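Local coordinates for MxaA (Stigmatella aurantiaca, PDB 4W4T), which supplies the terminal, NADPH-binding reductase domain of the myxalamid PKS-NRPS pathway, which probably frees the finished chain as a primary alcohol, at residues V316-D319 and E320-Y324; L402-T405 and Y406-L410. One frame throughout, in Å; residues are numbered along the deposited sequence.

Interaction 1 (V316-D319 and E320-Y324)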
# COMPACT_ATOMS: atom_id res chain seq x y z
N VAL A 316 -10.51 26.98 -4.35
CA VAL A 316 -9.53 27.61 -3.47
C VAL A 316 -8.16 27.30 -4.06
O VAL A 316 -7.97 26.26 -4.69
CB VAL A 316 -9.66 27.09 -2.01
CG1 VAL A 316 -9.30 25.62 -1.92
CG2 VAL A 316 -8.78 27.90 -1.06
N ARG A 317 -7.21 28.23 -3.92
CA ARG A 317 -5.85 27.96 -4.35
C ARG A 317 -5.08 27.34 -3.20
O ARG A 317 -5.42 27.56 -2.04
CB ARG A 317 -5.18 29.24 -4.85
CG ARG A 317 -5.81 29.76 -6.13
CD ARG A 317 -5.24 31.09 -6.57
NE ARG A 317 -5.42 32.12 -5.55
CZ ARG A 317 -4.43 32.55 -4.78
NH1 ARG A 317 -3.22 32.04 -4.93
NH2 ARG A 317 -4.66 33.49 -3.87
N ALA A 318 -4.06 26.54 -3.52
CA ALA A 318 -3.26 25.90 -2.48
C ALA A 318 -2.67 26.90 -1.48
O ALA A 318 -2.66 26.66 -0.27
CB ALA A 318 -2.15 25.07 -3.10
N ASP A 319 -2.15 28.03 -1.97
CA ASP A 319 -1.50 28.95 -1.04
C ASP A 319 -2.51 29.59 -0.09
O ASP A 319 -2.17 29.94 1.03
CB ASP A 319 -0.68 30.04 -1.78
CG ASP A 319 -1.50 30.89 -2.74
OD1 ASP A 319 -2.74 30.92 -2.65
OD2 ASP A 319 -0.89 31.55 -3.61
N GLU A 320 -3.76 29.70 -0.52
CA GLU A 320 -4.82 30.14 0.39
C GLU A 320 -5.06 29.09 1.47
O GLU A 320 -5.20 29.40 2.66
CB GLU A 320 -6.12 30.44 -0.38
CG GLU A 320 -5.98 31.50 -1.46
CD GLU A 320 -7.27 31.73 -2.23
OE1 GLU A 320 -7.80 30.77 -2.85
OE2 GLU A 320 -7.75 32.89 -2.22
N MSE A 321 -5.10 27.82 1.07
CA MSE A 321 -5.25 26.74 2.03
C MSE A 321 -4.16 26.81 3.10
O MSE A 321 -4.45 26.70 4.28
CB MSE A 321 -5.20 25.38 1.33
CG MSE A 321 -6.47 24.95 0.69
SE MSE A 321 -7.87 24.62 2.04
CE MSE A 321 -6.96 23.38 3.22
N TRP A 322 -2.91 26.99 2.70
CA TRP A 322 -1.85 27.00 3.69
C TRP A 322 -2.00 28.25 4.57
O TRP A 322 -1.76 28.17 5.78
CB TRP A 322 -0.46 26.94 3.05
CG TRP A 322 -0.36 25.97 1.90
CD1 TRP A 322 0.29 26.18 0.71
CD2 TRP A 322 -0.92 24.65 1.81
NE1 TRP A 322 0.17 25.07 -0.10
CE2 TRP A 322 -0.57 24.12 0.55
CE3 TRP A 322 -1.69 23.86 2.68
CZ2 TRP A 322 -0.96 22.84 0.13
CZ3 TRP A 322 -2.08 22.59 2.26
CH2 TRP A 322 -1.71 22.10 1.00
N ASN A 323 -2.41 29.37 3.99
CA ASN A 323 -2.69 30.56 4.81
C ASN A 323 -3.72 30.24 5.90
O ASN A 323 -3.55 30.63 7.04
CB ASN A 323 -3.20 31.72 3.96
CG ASN A 323 -2.14 32.30 3.03
OD1 ASN A 323 -0.94 32.12 3.24
ND2 ASN A 323 -2.58 33.01 2.00
N TYR A 324 -4.78 29.52 5.52
CA TYR A 324 -5.86 29.25 6.48
C TYR A 324 -5.35 28.35 7.60
O TYR A 324 -5.74 28.48 8.75
CB TYR A 324 -7.08 28.59 5.79
CG TYR A 324 -7.71 29.42 4.69
CD1 TYR A 324 -7.63 30.81 4.69
CD2 TYR A 324 -8.38 28.81 3.63
CE1 TYR A 324 -8.21 31.57 3.69
CE2 TYR A 324 -8.97 29.57 2.61
CZ TYR A 324 -8.87 30.95 2.65
OH TYR A 324 -9.43 31.70 1.65

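Interaction 2 (L402-T405 and Y406-L410)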
# COMPACT_ATOMS: atom_id res chain seq x y z
N LEU A 402 -14.10 28.08 7.80
CA LEU A 402 -14.39 26.67 7.47
C LEU A 402 -13.21 25.79 7.86
O LEU A 402 -13.36 24.76 8.51
CB LEU A 402 -14.70 26.48 5.98
CG LEU A 402 -15.08 25.02 5.59
CD1 LEU A 402 -16.46 24.68 6.13
CD2 LEU A 402 -15.01 24.78 4.10
N ILE A 403 -12.01 26.21 7.48
CA ILE A 403 -10.83 25.42 7.80
C ILE A 403 -10.64 25.32 9.32
O ILE A 403 -10.27 24.28 9.82
CB ILE A 403 -9.57 25.99 7.14
CG1 ILE A 403 -9.71 25.92 5.62
CG2 ILE A 403 -8.31 25.23 7.61
CD1 ILE A 403 -10.25 24.62 5.08
N SER A 404 -10.94 26.38 10.06
CA SER A 404 -10.83 26.31 11.51
C SER A 404 -11.84 25.31 12.09
O SER A 404 -11.53 24.55 13.00
CB SER A 404 -11.03 27.69 12.15
OG SER A 404 -10.91 27.59 13.56
N THR A 405 -13.05 25.32 11.55
CA THR A 405 -14.07 24.36 11.95
C THR A 405 -13.56 22.94 11.76
O THR A 405 -13.63 22.11 12.67
CB THR A 405 -15.38 24.58 11.17
OG1 THR A 405 -15.92 25.86 11.53
CG2 THR A 405 -16.41 23.48 11.49
N TYR A 406 -12.99 22.67 10.58
CA TYR A 406 -12.43 21.35 10.27
C TYR A 406 -11.29 20.99 11.21
O TYR A 406 -11.31 19.94 11.86
CB TYR A 406 -11.93 21.31 8.82
CG TYR A 406 -13.00 21.29 7.75
CD1 TYR A 406 -14.35 21.10 8.07
CD2 TYR A 406 -12.67 21.42 6.41
CE1 TYR A 406 -15.32 21.06 7.09
CE2 TYR A 406 -13.64 21.37 5.41
CZ TYR A 406 -14.96 21.18 5.75
OH TYR A 406 -15.92 21.12 4.77
N LEU A 407 -10.28 21.85 11.29
CA LEU A 407 -9.13 21.56 12.13
C LEU A 407 -9.51 21.40 13.61
O LEU A 407 -8.98 20.53 14.28
CB LEU A 407 -8.06 22.64 11.96
CG LEU A 407 -7.48 22.73 10.54
CD1 LEU A 407 -6.45 23.86 10.41
CD2 LEU A 407 -6.87 21.40 10.13
N SER A 408 -10.42 22.23 14.11
CA SER A 408 -10.83 22.16 15.52
C SER A 408 -11.41 20.78 15.87
O SER A 408 -11.11 20.21 16.92
CB SER A 408 -11.85 23.25 15.87
OG SER A 408 -11.35 24.56 15.55
N SER A 409 -12.23 20.26 14.96
CA SER A 409 -12.81 18.92 15.12
C SER A 409 -11.74 17.83 15.11
O SER A 409 -11.76 16.92 15.93
CB SER A 409 -13.85 18.67 14.03
OG SER A 409 -14.39 17.35 14.14
N LEU A 410 -10.79 17.92 14.18
CA LEU A 410 -9.71 16.95 14.11
C LEU A 410 -8.85 16.97 15.36
O LEU A 410 -8.39 15.91 15.80
CB LEU A 410 -8.84 17.20 12.87
CG LEU A 410 -9.61 17.04 11.56
CD1 LEU A 410 -8.74 17.44 10.38
CD2 LEU A 410 -10.10 15.60 11.42
O HOH W 1 -13.45 27.16 14.67

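Interaction 1 (V316-D319 and E320-Y324)
E320 swings CG anti to its own carbonyl carbon (chi1 -59°) and runs extended from there, which carries its carboxylate back over the start of the helix to R317, whose own chain bends at chi3 to meet it. E320 OE1 accepts the backbone N of R317 at 2.8 Å through its anti lone pair, and the N-H points almost straight at it (177°). The other oxygen, OE2, lies 3.6 Å from R317 NH2 in a looser salt bridge, with the guanidinium and carboxylate planes 34° apart and E320 CG over a guanidinium face. With R317 at the N-cap of helix 318-328, E320 at N3 supplies the side-chain-to-amide bond of a capping box, which the arginine cannot return. R317 NH1 also pairs with D319 OD1 at 2.6 Å, making a three-residue salt-bridge network. With an alanine in place of E320, the R317 amide would probably lose its acceptor and the guanidinium one of its two acidic mates. On the buried side, V316 CG1 reaches M321 CG at 3.9 Å while its CG2 approaches Y324 CE2 at 4.0 Å. A318 O lies over the W322 indole face and also accepts W322 N at 3.0 Å.

Interaction 2 (L402-T405 and Y406-L410)
L402 lies over one face of the Y406 ring in a CH-pi contact, its CG 4.1 Å from the ring centroid and 22° off the normal. Its CG stands anti to the backbone N (chi1 -178°), a turn that, with chi2, sends both methyls toward the hydroxyl end of the ring, with CD1 coming to 3.8 Å from Y406 CZ. One residue on, the same i to i+4 spacing of a helix sets I403 and L407 side by side and pointing the same way, I403 CG2 meeting L407 CD1 at 3.6 Å. The main chain beneath them is regular: Y406 N binds L402 O, and L407 N gives I403 O a nearly straight bond of 2.8 Å.

Toward the polar edge, S404 O is gripped twice by S408. The backbone N of S408 donates to it at 2.8 Å and S408 OG at 2.6 Å, the two arriving from opposite faces of the carbonyl plane. The hydroxyl can do this because OG sits beside its own backbone N, folded back along the helix. A water 2.8 Å from S404 OG donates a weak bond to S408 OG, linking the two serines a second time, while T405 OG1 turns back to S401 O.

Helix 400-412 faces two ways. Y406, whose side chain is about 8 Å from that of the NADPH-binding residue F66, though no NADPH is bound to this chain, hydrogen-bonds through OH to T248 OG1, at the end of strand 239-248, and to G249 O, and its ring meets that of W256 with the planes about 55° apart. L407, S404 and S408 instead pack on F328 of helix 318-328.

How the interactions relate
From the N terminus, the chain first lays down all the strands of the parallel Rossmann sheet, the last being 307-310, and then enters interaction 1 at the start of helix 318-328. It runs on through strand 333-336 and several further helices before helix 400-412 opens interaction 2. Both contacts are local, each within one stretch, so they enclose no loop and stand in series, neither nested nor crossed. Their centres are about 14 Å apart, yet they touch: I403 CG1 packs 3.7 Å from Y324 CD2, and I403 CD1 lies against the selenium of M321, a selenomethionine in this crystal. Helix packing thus joins 316-324, whose V316 is backbone-bonded to L282, with 402-410.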